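Local coordinates for invasion protein InvA (Salmonella enterica, PDB 2X49) that forms part of the type III secretion export apparatus used to invade intestinal epithelial cells, this chain being the C-terminal domain of the protein, at residues A[39-44]-A[183-188]; A[73-78]-A[127-132]; A[251-254]-A[259-262]; A[165-170]-A[200-205]. All blocks are in the same frame, centred on the assembly; numbering follows the deposited sequence.

Contact 1: A[39-44]-A[183-188]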
# COMPACT_ATOMS: atom_id res chain seq x y z
N TYR A 39 -5.18 7.41 -5.83
CA TYR A 39 -3.74 7.71 -5.70
C TYR A 39 -3.25 8.96 -6.44
O TYR A 39 -2.13 9.45 -6.16
CB TYR A 39 -2.89 6.49 -6.13
CG TYR A 39 -3.07 5.33 -5.20
CD1 TYR A 39 -2.48 5.30 -3.95
CD2 TYR A 39 -3.92 4.29 -5.55
CE1 TYR A 39 -2.71 4.28 -3.07
CE2 TYR A 39 -4.15 3.22 -4.66
CZ TYR A 39 -3.52 3.22 -3.45
OH TYR A 39 -3.78 2.19 -2.60
N GLY A 40 -4.04 9.45 -7.35
CA GLY A 40 -3.75 10.70 -8.05
C GLY A 40 -2.83 10.60 -9.23
O GLY A 40 -2.38 11.61 -9.77
N VAL A 41 -2.57 9.38 -9.64
CA VAL A 41 -1.75 9.13 -10.84
C VAL A 41 -2.40 8.10 -11.75
O VAL A 41 -3.25 7.31 -11.37
CB VAL A 41 -0.29 8.77 -10.51
CG1 VAL A 41 0.37 9.90 -9.64
CG2 VAL A 41 -0.26 7.44 -9.79
N ARG A 42 -1.95 8.14 -12.98
CA ARG A 42 -2.56 7.33 -14.04
C ARG A 42 -1.78 6.06 -14.26
O ARG A 42 -0.55 6.06 -14.26
CB ARG A 42 -2.57 8.09 -15.34
CG ARG A 42 -3.15 9.46 -15.31
CD ARG A 42 -4.61 9.35 -15.55
NE ARG A 42 -5.23 10.66 -15.81
CZ ARG A 42 -6.55 10.79 -15.93
NH1 ARG A 42 -7.28 9.72 -15.88
NH2 ARG A 42 -7.11 11.96 -16.11
N LEU A 43 -2.52 4.96 -14.37
CA LEU A 43 -1.88 3.71 -14.81
C LEU A 43 -1.72 3.61 -16.31
O LEU A 43 -2.41 4.29 -17.04
CB LEU A 43 -2.69 2.49 -14.31
CG LEU A 43 -2.89 2.29 -12.80
CD1 LEU A 43 -3.95 1.19 -12.49
CD2 LEU A 43 -1.59 1.91 -12.20
N PRO A 44 -0.82 2.73 -16.77
CA PRO A 44 -0.81 2.39 -18.18
C PRO A 44 -2.07 1.66 -18.56
O PRO A 44 -2.89 1.31 -17.72
CB PRO A 44 0.33 1.36 -18.28
CG PRO A 44 1.16 1.59 -17.06
CD PRO A 44 0.19 1.96 -16.02
N ARG A 183 8.22 8.08 -3.66
CA ARG A 183 8.44 7.50 -2.33
C ARG A 183 7.18 7.49 -1.50
O ARG A 183 6.94 6.58 -0.72
CB ARG A 183 9.66 8.11 -1.65
CG ARG A 183 10.98 7.68 -2.31
CD ARG A 183 12.22 8.47 -1.81
NE ARG A 183 13.45 8.04 -2.51
CZ ARG A 183 14.09 6.91 -2.26
NH1 ARG A 183 13.67 6.13 -1.29
NH2 ARG A 183 15.16 6.56 -2.95
N LEU A 184 6.31 8.47 -1.72
CA LEU A 184 4.98 8.51 -1.05
C LEU A 184 4.10 7.37 -1.61
O LEU A 184 3.63 6.51 -0.87
CB LEU A 184 4.29 9.86 -1.22
CG LEU A 184 4.99 11.00 -0.51
CD1 LEU A 184 4.31 12.30 -0.96
CD2 LEU A 184 4.95 10.75 1.01
N LEU A 185 4.02 7.30 -2.92
CA LEU A 185 3.13 6.33 -3.60
C LEU A 185 3.56 4.94 -3.31
O LEU A 185 2.73 4.06 -3.17
CB LEU A 185 3.10 6.59 -5.11
CG LEU A 185 2.40 7.86 -5.57
CD1 LEU A 185 2.85 8.34 -6.97
CD2 LEU A 185 0.90 7.65 -5.56
N SER A 186 4.88 4.72 -3.19
CA SER A 186 5.42 3.34 -3.06
C SER A 186 5.03 2.78 -1.71
O SER A 186 5.14 1.56 -1.50
CB SER A 186 6.96 3.25 -3.26
OG SER A 186 7.62 3.88 -2.19
N GLU A 187 4.63 3.67 -0.82
CA GLU A 187 4.19 3.31 0.55
C GLU A 187 2.66 3.50 0.72
O GLU A 187 2.10 3.59 1.84
CB GLU A 187 4.98 4.07 1.63
CG GLU A 187 6.45 3.57 1.75
CD GLU A 187 7.12 4.02 3.06
OE1 GLU A 187 8.04 4.89 3.03
OE2 GLU A 187 6.72 3.56 4.16
N ARG A 188 2.00 3.57 -0.41
CA ARG A 188 0.53 3.59 -0.51
C ARG A 188 -0.11 4.89 -0.03
O ARG A 188 -1.25 4.97 0.45
CB ARG A 188 -0.04 2.34 0.22
CG ARG A 188 -0.37 1.30 -0.78
CD ARG A 188 -0.11 -0.14 -0.32
NE ARG A 188 -1.07 -0.45 0.66
CZ ARG A 188 -1.01 -1.44 1.53
NH1 ARG A 188 0.05 -2.22 1.63
NH2 ARG A 188 -2.03 -1.60 2.35
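Methyl packing centres on Leu-185, whose two methyls part company: CD1 meets CG1 of Val-41 tip to tip at 4.0 Å, while CD2 packs on the backbone carbonyl of Tyr-39, 3.6 Å from its O, and also touches its CB. With CG anti to the carbonyl carbon (chi1 -69°), Leu-185 leans out of the end of helix 174-185 and spreads this fork against the end of helix 27-39 and the loop that follows, where Gly-40 breaks helical geometry with positive phi.

Tyr-39 and Arg-188 make a second contact, by van der Waals touch alone. They run side by side in the same direction, ring and guanidinium planes 76° apart. Carbonyl O of Arg-188 comes up to the ring edge near its plane, 3.9 Å from CE1, and Tyr-39 OH stands 4.0 Å from Arg-188 CG. Arg-188, at positive phi (71°), is the C' residue of the Schellman motif that ends the helix.

Farther out, Lys-229 NZ hydrogen-bonds both Tyr-39 OH and Arg-188 O, and Arg-188 NH1 pairs with Glu-314. Two helix ends thus meet through methyls and a ring edge, while the buried polar atoms beside them are bonded to Lys-229 and Glu-314.

Contact 2: A[73-78]-A[127-132]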
# COMPACT_ATOMS: atom_id res chain seq x y z
N VAL A 73 -8.79 -15.01 -6.18
CA VAL A 73 -10.02 -14.28 -5.97
C VAL A 73 -11.17 -15.26 -6.19
O VAL A 73 -11.32 -15.75 -7.28
CB VAL A 73 -10.16 -13.10 -6.99
CG1 VAL A 73 -11.54 -12.39 -6.85
CG2 VAL A 73 -9.04 -12.10 -6.85
N TYR A 74 -11.95 -15.51 -5.15
CA TYR A 74 -13.15 -16.39 -5.27
C TYR A 74 -14.31 -15.55 -5.70
O TYR A 74 -15.10 -15.04 -4.92
CB TYR A 74 -13.40 -17.23 -3.98
CG TYR A 74 -12.37 -18.33 -3.82
CD1 TYR A 74 -12.53 -19.57 -4.43
CD2 TYR A 74 -11.20 -18.14 -3.07
CE1 TYR A 74 -11.61 -20.52 -4.37
CE2 TYR A 74 -10.27 -19.11 -2.99
CZ TYR A 74 -10.47 -20.31 -3.61
OH TYR A 74 -9.52 -21.31 -3.57
N PHE A 75 -14.46 -15.46 -7.01
CA PHE A 75 -15.41 -14.57 -7.69
C PHE A 75 -16.85 -14.76 -7.24
O PHE A 75 -17.65 -13.80 -7.22
CB PHE A 75 -15.35 -14.70 -9.21
CG PHE A 75 -14.07 -14.18 -9.81
CD1 PHE A 75 -13.86 -12.83 -9.90
CD2 PHE A 75 -13.06 -15.05 -10.21
CE1 PHE A 75 -12.67 -12.34 -10.43
CE2 PHE A 75 -11.84 -14.55 -10.73
CZ PHE A 75 -11.67 -13.21 -10.84
N ASP A 76 -17.18 -15.97 -6.86
CA ASP A 76 -18.56 -16.33 -6.49
C ASP A 76 -18.81 -16.29 -4.97
O ASP A 76 -19.91 -16.59 -4.50
CB ASP A 76 -18.93 -17.71 -7.08
CG ASP A 76 -18.69 -17.80 -8.61
OD1 ASP A 76 -18.89 -16.79 -9.29
OD2 ASP A 76 -18.25 -18.87 -9.08
N LEU A 77 -17.77 -15.91 -4.21
CA LEU A 77 -17.82 -15.88 -2.70
C LEU A 77 -17.58 -14.44 -2.20
O LEU A 77 -17.41 -13.52 -2.98
CB LEU A 77 -16.81 -16.86 -2.06
CG LEU A 77 -16.82 -18.36 -2.49
CD1 LEU A 77 -15.76 -19.21 -1.83
CD2 LEU A 77 -18.25 -18.90 -2.19
N MET A 78 -17.60 -14.32 -0.88
CA MET A 78 -17.40 -13.07 -0.14
C MET A 78 -16.21 -13.21 0.79
O MET A 78 -16.07 -14.18 1.51
CB MET A 78 -18.64 -12.73 0.70
CG MET A 78 -19.86 -12.49 -0.09
SD MET A 78 -19.79 -11.01 -1.08
CE MET A 78 -19.95 -9.75 0.22
N ASP A 127 -14.15 -6.15 -5.51
CA ASP A 127 -13.58 -5.11 -4.63
C ASP A 127 -12.28 -5.56 -4.02
O ASP A 127 -11.34 -4.79 -3.85
CB ASP A 127 -14.56 -4.70 -3.54
CG ASP A 127 -15.68 -3.80 -4.07
OD1 ASP A 127 -15.55 -3.21 -5.18
OD2 ASP A 127 -16.71 -3.67 -3.38
N GLU A 128 -12.23 -6.84 -3.68
CA GLU A 128 -11.01 -7.43 -3.13
C GLU A 128 -9.92 -7.46 -4.23
O GLU A 128 -8.77 -7.14 -4.00
CB GLU A 128 -11.26 -8.83 -2.54
CG GLU A 128 -9.97 -9.54 -2.12
CD GLU A 128 -9.34 -8.98 -0.84
OE1 GLU A 128 -9.83 -7.96 -0.27
OE2 GLU A 128 -8.33 -9.57 -0.41
N LEU A 129 -10.32 -7.78 -5.44
CA LEU A 129 -9.36 -7.93 -6.55
C LEU A 129 -8.74 -6.56 -6.85
O LEU A 129 -7.55 -6.42 -6.99
CB LEU A 129 -10.05 -8.44 -7.81
CG LEU A 129 -9.14 -8.50 -9.07
CD1 LEU A 129 -7.88 -9.28 -8.84
CD2 LEU A 129 -9.94 -9.06 -10.22
N TYR A 130 -9.60 -5.56 -6.84
CA TYR A 130 -9.11 -4.18 -7.02
C TYR A 130 -8.11 -3.81 -5.92
O TYR A 130 -7.01 -3.26 -6.19
CB TYR A 130 -10.24 -3.15 -7.01
CG TYR A 130 -9.65 -1.75 -6.92
CD1 TYR A 130 -9.04 -1.20 -8.00
CD2 TYR A 130 -9.73 -1.00 -5.78
CE1 TYR A 130 -8.45 0.05 -7.94
CE2 TYR A 130 -9.15 0.26 -5.70
CZ TYR A 130 -8.52 0.78 -6.80
OH TYR A 130 -7.93 2.06 -6.76
N HIS A 131 -8.44 -4.11 -4.68
CA HIS A 131 -7.51 -3.80 -3.56
C HIS A 131 -6.17 -4.49 -3.72
O HIS A 131 -5.10 -3.87 -3.59
CB HIS A 131 -8.13 -4.15 -2.20
CG HIS A 131 -7.34 -3.66 -1.02
ND1 HIS A 131 -6.94 -4.30 0.10
CD2 HIS A 131 -6.89 -2.36 -0.90
CE1 HIS A 131 -6.26 -3.38 0.87
NE2 HIS A 131 -6.27 -2.21 0.26
N CYS A 132 -6.20 -5.76 -4.04
CA CYS A 132 -4.98 -6.56 -4.26
C CYS A 132 -4.11 -5.89 -5.33
O CYS A 132 -2.89 -5.70 -5.17
CB CYS A 132 -5.30 -7.96 -4.75
SG CYS A 132 -5.83 -9.03 -3.41
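Val-73 lays its CG2 methyl over the side chain of Leu-129, 3.6 Å from CD1 and 3.9 Å from CB, the two side chains crossing at about a right angle. Both CB atoms face the opposite segment, and the valine CG2 stands anti to its carbonyl carbon, which sends it to the helix and leaves CG1 for the neighbouring aromatic. That CG1 sits 3.7 Å above the plane of the Phe-75 ring, offset toward its rim. The ring in turn presents an edge to the leucine: CE1 is 4.3 Å from Leu-129 CD2, with the methyl near the ring plane. With CG anti to the backbone N (chi1 174°), Leu-129 points CD1 at Val-73 and CD2 at Phe-75.

The loop carrying the two residues links edge strand 66-72 of the mixed four-stranded sheet to strand 78-80 of an antiparallel one. It turns by an inverse gamma turn centred on Tyr-74 and a type I beta turn closed by Leu-77 N to Tyr-74 O at 2.9 Å. Helix 125-139 thus packs against the connection between the two sheets, and Leu-27 of helix 27-39 also touches Leu-129.

On the same helix Glu-128 forms salt bridges through OE1 with Arg-79 and Arg-123 and through OE2 with Lys-288. A bound mercury ion lies about 7 Å from the side chain of Val-73.

Contact 3: A[251-254]-A[259-262]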
# COMPACT_ATOMS: atom_id res chain seq x y z
N LYS A 251 19.04 1.60 18.41
CA LYS A 251 20.50 1.52 18.73
C LYS A 251 21.34 1.41 17.47
O LYS A 251 22.55 1.67 17.47
CB LYS A 251 20.93 0.35 19.65
CG LYS A 251 22.46 0.44 20.15
CD LYS A 251 23.61 -0.03 19.11
CE LYS A 251 25.11 -0.01 19.59
NZ LYS A 251 26.13 1.10 19.06
N GLY A 252 20.70 0.94 16.43
CA GLY A 252 21.36 0.63 15.15
C GLY A 252 21.44 1.85 14.25
O GLY A 252 22.08 1.87 13.18
N ILE A 253 20.76 2.89 14.69
CA ILE A 253 20.71 4.10 13.86
C ILE A 253 21.94 4.97 14.02
O ILE A 253 22.30 5.39 15.11
CB ILE A 253 19.49 4.99 14.15
CG1 ILE A 253 18.20 4.26 13.84
CG2 ILE A 253 19.59 6.27 13.33
CD1 ILE A 253 16.96 5.12 14.18
N ARG A 254 22.54 5.23 12.88
CA ARG A 254 23.70 6.10 12.71
C ARG A 254 23.37 7.37 11.95
O ARG A 254 22.90 7.34 10.82
CB ARG A 254 24.79 5.33 11.97
CG ARG A 254 25.51 4.31 12.82
CD ARG A 254 26.96 4.09 12.36
NE ARG A 254 27.82 5.20 12.74
CZ ARG A 254 28.85 5.15 13.59
NH1 ARG A 254 29.24 4.02 14.15
NH2 ARG A 254 29.50 6.26 13.85
N SER A 259 23.05 11.25 5.00
CA SER A 259 21.90 10.42 5.38
C SER A 259 22.05 9.80 6.73
O SER A 259 23.14 9.63 7.30
CB SER A 259 21.63 9.29 4.38
OG SER A 259 20.76 9.73 3.35
N THR A 260 20.89 9.46 7.22
CA THR A 260 20.75 8.68 8.41
C THR A 260 20.46 7.27 7.95
O THR A 260 19.58 7.03 7.10
CB THR A 260 19.60 9.22 9.28
OG1 THR A 260 19.87 10.59 9.60
CG2 THR A 260 19.47 8.43 10.54
N PHE A 261 21.21 6.33 8.50
CA PHE A 261 21.03 4.93 8.14
C PHE A 261 21.08 4.00 9.32
O PHE A 261 21.59 4.32 10.39
CB PHE A 261 22.02 4.50 7.04
CG PHE A 261 23.46 4.54 7.45
CD1 PHE A 261 24.08 3.43 8.00
CD2 PHE A 261 24.23 5.66 7.21
CE1 PHE A 261 25.43 3.46 8.36
CE2 PHE A 261 25.58 5.70 7.56
CZ PHE A 261 26.19 4.58 8.12
N LEU A 262 20.50 2.84 9.06
CA LEU A 262 20.41 1.73 10.00
C LEU A 262 21.57 0.79 9.76
O LEU A 262 21.76 0.29 8.66
CB LEU A 262 19.13 0.94 9.85
CG LEU A 262 18.90 -0.18 10.86
CD1 LEU A 262 18.76 0.36 12.29
CD2 LEU A 262 17.63 -0.95 10.48
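Arg-254 and Phe-261 hold each other twice through the backbone. Arg-254 N gives its hydrogen to Phe-261 O at 2.8 Å, almost straight at 169° and nearly in line with the C=O, and Phe-261 N returns a bond to Arg-254 O at 3.0 Å, lying in the carbonyl plane. Beside this pair the Phe-261 ring turns one face to Arg-254 CB, a CH-pi contact 4.3 Å from the centroid, while the guanidinium end leads away. The ring gets there because CG sits between the backbone N and the carbonyl carbon (chi1 65°).

Strands 253-255 and 260-262 are the arms of a small antiparallel beta hairpin at the surface, and Ile-253 with Leu-262 is its adjacent non-hydrogen-bonded pair. On their side, Ile-253 CG2 presses on Thr-260 CG2 at 3.5 Å, the side chains slanting across one another. Leu-262 CD1 lies 3.6 Å from Gly-252 C, where glycine brings no side chain.

Outside the hairpin, Phe-301 of helix 299-306 touches Ile-253, Thr-260 and Leu-262, and Met-305 also reaches Leu-262. Near the turn, Ser-259 OG hydrogen-bonds Asp-210, and Ser-259 O accepts from Thr-256 OG1.

Contact 4: A[165-170]-A[200-205]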
# COMPACT_ATOMS: atom_id res chain seq x y z
N LEU A 165 4.06 27.27 -6.83
CA LEU A 165 4.94 26.45 -7.66
C LEU A 165 6.30 27.17 -7.77
O LEU A 165 7.35 26.57 -7.65
CB LEU A 165 4.36 26.19 -9.06
CG LEU A 165 5.13 25.16 -9.91
CD1 LEU A 165 5.18 23.85 -9.19
CD2 LEU A 165 4.53 24.98 -11.27
N LYS A 166 6.21 28.47 -7.96
CA LYS A 166 7.42 29.31 -8.10
C LYS A 166 8.34 29.07 -6.91
O LYS A 166 9.55 28.88 -7.04
CB LYS A 166 7.08 30.80 -8.17
CG LYS A 166 6.67 31.23 -9.55
CD LYS A 166 6.45 32.72 -9.65
CE LYS A 166 7.71 33.46 -9.27
NZ LYS A 166 8.87 32.97 -10.05
N GLU A 167 7.73 29.08 -5.73
CA GLU A 167 8.52 29.01 -4.47
C GLU A 167 9.14 27.65 -4.29
O GLU A 167 10.28 27.47 -3.86
CB GLU A 167 7.66 29.36 -3.26
CG GLU A 167 8.42 29.40 -1.92
CD GLU A 167 9.64 30.36 -1.85
OE1 GLU A 167 9.76 31.30 -2.66
OE2 GLU A 167 10.47 30.16 -0.92
N VAL A 168 8.35 26.63 -4.58
CA VAL A 168 8.81 25.26 -4.43
C VAL A 168 10.01 24.99 -5.30
O VAL A 168 11.00 24.39 -4.85
CB VAL A 168 7.70 24.24 -4.69
CG1 VAL A 168 8.28 22.82 -4.69
CG2 VAL A 168 6.66 24.37 -3.57
N LEU A 169 9.95 25.51 -6.51
CA LEU A 169 10.94 25.17 -7.54
C LEU A 169 12.26 25.89 -7.26
O LEU A 169 13.30 25.60 -7.90
CB LEU A 169 10.44 25.48 -8.94
CG LEU A 169 9.52 24.41 -9.51
CD1 LEU A 169 9.03 24.83 -10.90
CD2 LEU A 169 10.18 23.02 -9.49
N ARG A 170 12.19 26.88 -6.39
CA ARG A 170 13.38 27.62 -5.99
C ARG A 170 14.24 26.80 -5.06
O ARG A 170 15.41 27.09 -4.85
CB ARG A 170 13.02 28.92 -5.29
CG ARG A 170 12.79 30.03 -6.23
CD ARG A 170 12.57 31.34 -5.47
NE ARG A 170 13.78 32.00 -5.04
CZ ARG A 170 14.13 32.27 -3.79
NH1 ARG A 170 13.38 31.91 -2.76
NH2 ARG A 170 15.27 32.93 -3.59
N ALA A 200 3.88 21.72 1.74
CA ALA A 200 4.83 21.08 2.67
C ALA A 200 6.25 21.08 2.13
O ALA A 200 7.21 21.29 2.86
CB ALA A 200 4.37 19.62 3.04
N LEU A 201 6.36 21.01 0.82
CA LEU A 201 7.69 21.11 0.19
C LEU A 201 8.22 22.52 0.33
O LEU A 201 9.43 22.72 0.56
CB LEU A 201 7.67 20.69 -1.26
CG LEU A 201 7.61 19.19 -1.49
CD1 LEU A 201 7.17 18.87 -2.93
CD2 LEU A 201 8.94 18.62 -1.20
N ALA A 202 7.34 23.52 0.22
CA ALA A 202 7.78 24.93 0.29
C ALA A 202 8.33 25.22 1.66
O ALA A 202 9.23 26.07 1.83
CB ALA A 202 6.64 25.91 -0.04
N LEU A 203 7.80 24.49 2.63
CA LEU A 203 8.19 24.63 4.06
C LEU A 203 9.50 23.91 4.36
O LEU A 203 10.41 24.45 5.04
CB LEU A 203 7.07 24.17 5.00
CG LEU A 203 7.28 24.32 6.51
CD1 LEU A 203 7.45 25.80 6.87
CD2 LEU A 203 6.14 23.67 7.33
N TRP A 204 9.62 22.70 3.83
CA TRP A 204 10.69 21.78 4.24
C TRP A 204 11.87 21.70 3.31
O TRP A 204 13.01 21.53 3.74
CB TRP A 204 10.10 20.38 4.50
CG TRP A 204 9.34 20.32 5.79
CD1 TRP A 204 7.97 20.25 5.92
CD2 TRP A 204 9.85 20.28 7.11
NE1 TRP A 204 7.62 20.18 7.22
CE2 TRP A 204 8.75 20.18 7.99
CE3 TRP A 204 11.14 20.29 7.65
CZ2 TRP A 204 8.89 20.12 9.36
CZ3 TRP A 204 11.26 20.22 9.03
CH2 TRP A 204 10.15 20.15 9.85
N ALA A 205 11.60 21.85 2.03
CA ALA A 205 12.66 21.69 1.03
C ALA A 205 13.81 22.71 1.20
O ALA A 205 14.94 22.38 0.88
CB ALA A 205 12.10 21.73 -0.43
O HOH W 1 9.71 28.63 1.10
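Val-168 sets its two methyls on one side of the neighbouring helix. CG2 comes to 3.9 Å from Ala-202 CB, and CG1 reaches Leu-201 CB at 4.1 Å, the valine and leucine side chains lying at a slant to each other. The fork opens this way because CG1 stands anti to the backbone N (chi1 173°) and CG2 anti to the carbonyl carbon, so the methyls land on successive residues of the other helix. Alanine brings only a methyl to the meeting point, and there the backbones come close, with 4.8 Å between Val-168 CA and Ala-202 CA.

Segments 165-169 and 200-204 run in broadly the same sense, their axes 41° apart and 8.7 Å at closest approach. They belong to helices 162-169 and 194-204, between which the chain makes helix 174-185; Ile-177 of that intervening helix also packs on Val-168. Leu-214 of helix 211-221 meets Leu-201, so the pair belongs to the run of helices from 147-158 to 211-221.

Beside these apolar contacts the interface turns polar at Glu-167. Its chain runs past Ala-202, CG lying 4.3 Å from the alanine CB, and then bends at chi2 (57°) to offer its carboxylate to a water. This water donates to Glu-167 OE2 at 2.6 Å and to Ala-202 O at 2.7 Å, both of its hydrogens being spent bridging the two helices. The other carboxylate oxygen, OE1, has a long ion pair with Arg-170 of its own segment, while OE2 also makes a weak bond with His-171.

Overall arrangement
From the N terminus, the chain leaves helix 27-39 at residues 39-44 and meets it again at 183-188, so contact 1 closes a long loop, joining the end of helix 27-39 to that of helix 174-185. Contact 2 falls wholly within that span, bringing helix 125-139 back to the connection between the first two sheets. Contact 4, which joins helices 162-169 and 194-204, opens before contact 1 has closed and closes after it; the two therefore cross. Contact 3 comes last and in series, closing a tight turn between strands 253-255 and 260-262 after helix 243-252. It lies on the opposite side of the chain's centre from contact 2, the two centres about 40 Å apart.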